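Local coordinates for protein probable transcriptional regulator (Pseudomonas aeruginosa, PDB 2ESN) that probably regulates transcription as a LysR-family protein, pairing a DNA-binding helix-turn-helix with a domain of the kind that senses small-molecule effectors, at residues I168-F174 with V279-H285; R150-A154 with H294-I298. All blocks are in the same frame, centred on the assembly; numbering follows the deposited sequence.

In the fold
Both contacts lie in the LysR substrate-binding domain, a fold of the periplasmic-binding-protein kind, and their centres are about 10 Å apart. Contact 1 pairs strand 168-183 with strand 278-285. Contact 2 sets the start of strand 153-157 against helix 293-303, which follows strand 278-285 in the chain. Strand 278-285 pairs antiparallel with both 153-157 and 168-183, so it lies between them in one sheet, and along the sequence contact 1 is nested within the loop that contact 2 closes. They meet directly: Tyr283 N lies 2.8 Å from Ala154 O, a probable hydrogen bond, and Leu282 CD1 packs 3.6 Å from Phe153 CD2.

Contact 1. Residues I168-F174 with V279-H285; sequences IQAHDWF and VLRLYSH
Gln169 and Ser284 face each other as a hydrogen-bonded pair in an antiparallel ladder, part of the mixed sheet of the LysR-type substrate-binding domain. Gln169 N donates to Ser284 O and Ser284 N returns a bond to Gln169 O; His171 and Leu282 repeat the exchange. A beta bulge then shifts the register: Trp173 N reaches Leu280 O, but it is Phe174 O that accepts from Leu280 N, at 2.7 Å.

At the Ser284 end, Gln169 NE2 donates to Ser284 OG (3.2 Å), with the hydroxyl near the amide plane. A water on the same side joins His171 ND1, Leu282 O and Ser284 OG, linking the His171-Leu282 pair to Ser284 of the next hydrogen-bonded pair.

Trp173, at the bulge, carries much of the packing. Its CG sits between backbone N and carbonyl carbon (chi1 59°), swinging the indole across the partner strand. CD1 comes 4.0 Å from Leu282 CB, NE1 passes the Arg281 backbone, and farther out CZ2 and CH2 meet Leu280 CD1. Leu280 CB stands over the six-membered ring in a CH-pi contact, 4.1 Å from its centroid. Helix 109-126 receives the indole on Ala114 and Leu115, while Leu301 of helix 293-303 also touches it.

Across the sheet, on the side of Ala170 and Tyr283, Arg281 can be followed outward. Its CB lies 3.4 Å from His171 O; CD comes up to Asp172 OD1, and NE makes a salt bridge with that oxygen at 3.1 Å, by charge alone, since the oxygen sits above the guanidinium centre. At the tip, NH1 pairs with Asp158, which also binds Tyr283 OH, while NH2 rests in plane against Ala170 CB, 3.5 Å away.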
loop_
_atom_site.group_PDB
_atom_site.type_symbol
_atom_site.label_atom_id
_atom_site.label_comp_id
_atom_site.label_asym_id
_atom_site.label_seq_id
_atom_site.Cartn_x
_atom_site.Cartn_y
_atom_site.Cartn_z
ATOM N N ILE C 168 20.470 7.009 8.029
ATOM C CA ILE C 168 19.981 7.438 9.350
ATOM C C ILE C 168 21.098 7.950 10.247
ATOM O O ILE C 168 22.099 7.271 10.465
ATOM C CB ILE C 168 19.220 6.318 10.093
ATOM C CG1 ILE C 168 18.005 5.843 9.286
ATOM C CG2 ILE C 168 18.810 6.766 11.509
ATOM C CD1 ILE C 168 17.374 6.899 8.391
ATOM N N GLN C 169 20.914 9.161 10.760
ATOM C CA GLN C 169 21.728 9.683 11.870
ATOM C C GLN C 169 20.858 9.805 13.167
ATOM O O GLN C 169 19.629 9.970 13.091
ATOM C CB GLN C 169 22.318 11.060 11.491
ATOM C CG GLN C 169 21.244 12.127 11.196
ATOM C CD GLN C 169 21.783 13.438 10.603
ATOM O OE1 GLN C 169 23.002 13.591 10.402
ATOM N NE2 GLN C 169 20.861 14.380 10.293
ATOM N N ALA C 170 21.521 9.775 14.321
ATOM C CA ALA C 170 20.887 9.766 15.634
ATOM C C ALA C 170 21.596 10.766 16.565
ATOM O O ALA C 170 22.814 10.982 16.456
ATOM C CB ALA C 170 20.959 8.387 16.221
ATOM N N HIS C 171 20.826 11.392 17.456
ATOM C CA HIS C 171 21.398 12.266 18.459
ATOM C C HIS C 171 20.802 11.934 19.805
ATOM O O HIS C 171 19.562 11.904 19.965
ATOM C CB HIS C 171 21.164 13.742 18.096
ATOM C CG HIS C 171 22.014 14.221 16.956
ATOM N ND1 HIS C 171 21.592 14.179 15.638
ATOM C CD2 HIS C 171 23.266 14.750 16.939
ATOM C CE1 HIS C 171 22.545 14.671 14.861
ATOM N NE2 HIS C 171 23.569 15.026 15.626
ATOM N N ASP C 172 21.669 11.728 20.786
ATOM C CA ASP C 172 21.216 11.359 22.129
ATOM C C ASP C 172 20.600 12.517 22.874
ATOM O O ASP C 172 21.125 13.649 22.818
ATOM C CB ASP C 172 22.373 10.760 22.895
ATOM C CG ASP C 172 22.923 9.541 22.203
ATOM O OD1 ASP C 172 22.171 8.854 21.464
ATOM O OD2 ASP C 172 24.121 9.284 22.384
ATOM N N TRP C 173 19.476 12.263 23.545
ATOM C CA TRP C 173 18.872 13.332 24.388
ATOM C C TRP C 173 18.545 13.057 25.880
ATOM O O TRP C 173 18.257 14.000 26.644
ATOM C CB TRP C 173 17.716 14.025 23.651
ATOM C CG TRP C 173 16.604 13.111 23.247
ATOM C CD1 TRP C 173 16.578 12.325 22.141
ATOM C CD2 TRP C 173 15.347 12.881 23.949
ATOM N NE1 TRP C 173 15.396 11.613 22.112
ATOM C CE2 TRP C 173 14.614 11.961 23.189
ATOM C CE3 TRP C 173 14.791 13.366 25.152
ATOM C CZ2 TRP C 173 13.307 11.495 23.580
ATOM C CZ3 TRP C 173 13.515 12.923 25.546
ATOM C CH2 TRP C 173 12.788 11.979 24.762
ATOM N N PHE C 174 18.604 11.796 26.294
ATOM C CA PHE C 174 18.284 11.423 27.673
ATOM C C PHE C 174 18.846 10.057 28.024
ATOM O O PHE C 174 18.478 9.048 27.390
ATOM C CB PHE C 174 16.765 11.357 27.851
ATOM C CG PHE C 174 16.322 11.149 29.283
ATOM C CD1 PHE C 174 16.802 11.969 30.310
ATOM C CD2 PHE C 174 15.408 10.154 29.597
ATOM C CE1 PHE C 174 16.380 11.777 31.655
ATOM C CE2 PHE C 174 14.968 9.969 30.900
ATOM C CZ PHE C 174 15.455 10.779 31.954
ATOM N N VAL C 279 19.624 5.019 26.425
ATOM C CA VAL C 279 19.833 6.377 25.996
ATOM C C VAL C 279 18.794 6.616 24.934
ATOM O O VAL C 279 18.784 5.876 23.930
ATOM C CB VAL C 279 21.286 6.593 25.445
ATOM C CG1 VAL C 279 21.470 8.018 24.964
ATOM C CG2 VAL C 279 22.289 6.304 26.549
ATOM N N LEU C 280 17.893 7.581 25.178
ATOM C CA LEU C 280 16.816 7.892 24.211
ATOM C C LEU C 280 17.417 8.774 23.122
ATOM O O LEU C 280 18.278 9.589 23.401
ATOM C CB LEU C 280 15.633 8.633 24.860
ATOM C CG LEU C 280 14.773 7.880 25.890
ATOM C CD1 LEU C 280 13.560 8.732 26.226
ATOM C CD2 LEU C 280 14.300 6.524 25.352
ATOM N N ARG C 281 16.979 8.605 21.894
ATOM C CA ARG C 281 17.595 9.351 20.825
ATOM C C ARG C 281 16.641 9.862 19.801
ATOM O O ARG C 281 15.475 9.487 19.722
ATOM C CB ARG C 281 18.780 8.596 20.174
ATOM C CG ARG C 281 18.590 7.142 20.062
ATOM C CD ARG C 281 19.893 6.426 20.325
ATOM N NE ARG C 281 20.922 6.858 19.409
ATOM C CZ ARG C 281 22.199 6.502 19.488
ATOM N NH1 ARG C 281 22.602 5.691 20.479
ATOM N NH2 ARG C 281 23.062 6.945 18.573
ATOM N N LEU C 282 17.166 10.814 19.055
ATOM C CA LEU C 282 16.398 11.487 18.046
ATOM C C LEU C 282 17.018 11.000 16.747
ATOM O O LEU C 282 18.191 11.234 16.498
ATOM C CB LEU C 282 16.573 12.995 18.246
ATOM C CG LEU C 282 15.931 13.870 17.186
ATOM C CD1 LEU C 282 14.402 13.768 17.340
ATOM C CD2 LEU C 282 16.464 15.354 17.229
ATOM N N TYR C 283 16.231 10.304 15.943
ATOM C CA TYR C 283 16.676 9.840 14.649
ATOM C C TYR C 283 16.144 10.689 13.485
ATOM O O TYR C 283 14.984 11.127 13.492
ATOM C CB TYR C 283 16.233 8.417 14.404
ATOM C CG TYR C 283 16.572 7.431 15.481
ATOM C CD1 TYR C 283 15.644 7.151 16.499
ATOM C CD2 TYR C 283 17.772 6.702 15.450
ATOM C CE1 TYR C 283 15.900 6.231 17.472
ATOM C CE2 TYR C 283 18.048 5.755 16.445
ATOM C CZ TYR C 283 17.095 5.525 17.455
ATOM O OH TYR C 283 17.327 4.600 18.465
ATOM N N SER C 284 17.025 10.902 12.501
ATOM C CA SER C 284 16.668 11.517 11.246
ATOM C C SER C 284 17.499 10.955 10.089
ATOM O O SER C 284 18.576 10.356 10.288
ATOM C CB SER C 284 16.851 13.029 11.291
ATOM O OG SER C 284 18.176 13.292 11.656
ATOM N N HIS C 285 16.935 11.145 8.903
ATOM C CA HIS C 285 17.581 10.923 7.617
ATOM C C HIS C 285 18.560 12.056 7.244
ATOM O O HIS C 285 18.202 13.235 7.310
ATOM C CB HIS C 285 16.500 10.819 6.554
ATOM C CG HIS C 285 16.937 10.099 5.319
ATOM N ND1 HIS C 285 17.773 10.669 4.379
ATOM C CD2 HIS C 285 16.663 8.849 4.876
ATOM C CE1 HIS C 285 17.996 9.800 3.413
ATOM N NE2 HIS C 285 17.335 8.689 3.690
HETATM O O HOH W 1 18.961 13.542 14.604
#

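Contact 2. Residues R150-A154 with H294-I298; sequences RIDFA and HAWMI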
loop_
_atom_site.group_PDB
_atom_site.type_symbol
_atom_site.label_atom_id
_atom_site.label_comp_id
_atom_site.label_asym_id
_atom_site.label_seq_id
_atom_site.Cartn_x
_atom_site.Cartn_y
_atom_site.Cartn_z
ATOM N N ARG C 150 7.905 12.571 5.143
ATOM C CA ARG C 150 6.536 12.416 5.708
ATOM C C ARG C 150 6.618 12.490 7.247
ATOM O O ARG C 150 5.655 12.878 7.907
ATOM C CB ARG C 150 5.937 11.061 5.327
ATOM C CG ARG C 150 4.440 11.020 4.875
ATOM C CD ARG C 150 4.087 9.548 4.509
ATOM N NE ARG C 150 5.342 8.818 4.259
ATOM C CZ ARG C 150 5.646 8.078 3.184
ATOM N NH1 ARG C 150 6.858 7.512 3.094
ATOM N NH2 ARG C 150 4.740 7.880 2.219
ATOM N N ILE C 151 7.775 12.099 7.775
ATOM C CA ILE C 151 8.114 12.180 9.182
ATOM C C ILE C 151 9.484 12.878 9.219
ATOM O O ILE C 151 10.425 12.467 8.522
ATOM C CB ILE C 151 8.225 10.745 9.783
ATOM C CG1 ILE C 151 6.849 10.156 10.080
ATOM C CG2 ILE C 151 9.058 10.692 11.010
ATOM C CD1 ILE C 151 6.862 8.589 10.229
ATOM N N ASP C 152 9.579 13.922 10.029
ATOM C CA ASP C 152 10.814 14.665 10.235
ATOM C C ASP C 152 11.771 13.848 11.079
ATOM O O ASP C 152 12.937 13.761 10.770
ATOM C CB ASP C 152 10.503 16.048 10.887
ATOM C CG ASP C 152 9.621 16.946 9.995
ATOM O OD1 ASP C 152 10.109 17.437 8.983
ATOM O OD2 ASP C 152 8.427 17.163 10.265
ATOM N N PHE C 153 11.261 13.232 12.145
ATOM C CA PHE C 153 12.108 12.599 13.141
ATOM C C PHE C 153 11.454 11.357 13.764
ATOM O O PHE C 153 10.256 11.216 13.742
ATOM C CB PHE C 153 12.361 13.563 14.318
ATOM C CG PHE C 153 13.118 14.802 13.972
ATOM C CD1 PHE C 153 12.442 16.003 13.805
ATOM C CD2 PHE C 153 14.494 14.783 13.873
ATOM C CE1 PHE C 153 13.140 17.188 13.520
ATOM C CE2 PHE C 153 15.211 15.951 13.526
ATOM C CZ PHE C 153 14.551 17.154 13.382
ATOM N N ALA C 154 12.260 10.516 14.393
ATOM C CA ALA C 154 11.737 9.371 15.118
ATOM C C ALA C 154 12.413 9.347 16.455
ATOM O O ALA C 154 13.531 9.837 16.595
ATOM C CB ALA C 154 11.965 8.074 14.340
ATOM N N HIS C 294 15.190 21.308 10.479
ATOM C CA HIS C 294 15.710 20.125 11.093
ATOM C C HIS C 294 16.946 20.395 11.919
ATOM O O HIS C 294 17.081 19.849 13.005
ATOM C CB HIS C 294 16.033 19.074 10.040
ATOM C CG HIS C 294 14.836 18.293 9.619
ATOM N ND1 HIS C 294 14.853 16.918 9.485
ATOM C CD2 HIS C 294 13.566 18.692 9.338
ATOM C CE1 HIS C 294 13.652 16.507 9.104
ATOM N NE2 HIS C 294 12.845 17.558 9.035
ATOM N N ALA C 295 17.849 21.222 11.404
ATOM C CA ALA C 295 19.055 21.597 12.158
ATOM C C ALA C 295 18.675 22.330 13.469
ATOM O O ALA C 295 19.250 22.090 14.492
ATOM C CB ALA C 295 20.010 22.498 11.267
ATOM N N TRP C 296 17.685 23.217 13.418
ATOM C CA TRP C 296 17.253 23.916 14.649
ATOM C C TRP C 296 16.702 22.914 15.702
ATOM O O TRP C 296 17.116 22.922 16.901
ATOM C CB TRP C 296 16.242 24.960 14.274
ATOM C CG TRP C 296 15.580 25.640 15.435
ATOM C CD1 TRP C 296 16.070 26.680 16.155
ATOM C CD2 TRP C 296 14.282 25.345 15.976
ATOM N NE1 TRP C 296 15.163 27.053 17.107
ATOM C CE2 TRP C 296 14.075 26.225 17.052
ATOM C CE3 TRP C 296 13.298 24.379 15.683
ATOM C CZ2 TRP C 296 12.907 26.226 17.816
ATOM C CZ3 TRP C 296 12.101 24.373 16.466
ATOM C CH2 TRP C 296 11.936 25.297 17.521
ATOM N N MET C 297 15.797 22.035 15.244
ATOM C CA MET C 297 15.145 21.111 16.148
ATOM C C MET C 297 16.181 20.183 16.734
ATOM O O MET C 297 16.146 19.853 17.942
ATOM C CB MET C 297 13.998 20.359 15.482
ATOM C CG MET C 297 13.277 19.378 16.478
ATOM S SD MET C 297 12.490 20.145 17.900
ATOM C CE MET C 297 11.136 20.738 17.139
ATOM N N ILE C 298 17.144 19.762 15.909
ATOM C CA ILE C 298 18.246 18.966 16.436
ATOM C C ILE C 298 18.983 19.719 17.562
ATOM O O ILE C 298 19.224 19.176 18.628
ATOM C CB ILE C 298 19.232 18.553 15.354
ATOM C CG1 ILE C 298 18.653 17.433 14.489
ATOM C CG2 ILE C 298 20.483 17.997 15.982
ATOM C CD1 ILE C 298 19.385 17.277 13.143
#
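His294 reaches from helix 293-303 to the turn before strand 153-157, and its NE2 donates a 2.7 Å hydrogen bond to Asp152 OD1. The N-H points fairly straight at the oxygen, which lies near the imidazole plane and takes the bond on its anti side. Carboxylate and ring planes are steeply turned to each other, 69° apart.

The next residue, Phe153, lays its ring over a face of the same imidazole. Centroids are 4.7 Å apart and the planes tilt by 26°, an offset stack in which CZ sits toward the rim of the histidine ring. The two side chains run past each other in opposite directions. One turn along the helix, Met297 CG packs 3.7 Å from Phe153 CE1, and Ile298 CG1 touches CE2 at 3.9 Å. Met297 holds its CG anti to the backbone N (chi1 -179°), which brings that methylene to the phenyl ring before the chain bends away.

Farther out, Phe105 of strand 102-107 meets the Phe153 ring, and Leu282 touches both Phe153 and Ile298. Asp152 is fixed by Arg101, in a salt bridge to OD1, and by the backbone N of Val104, bonded to OD2. With both oxygens engaged this way, the buried carboxylate is probably ionised, balanced in part by Arg101, and would tend to polarise the imidazole N-H and hold NE2 as the donor.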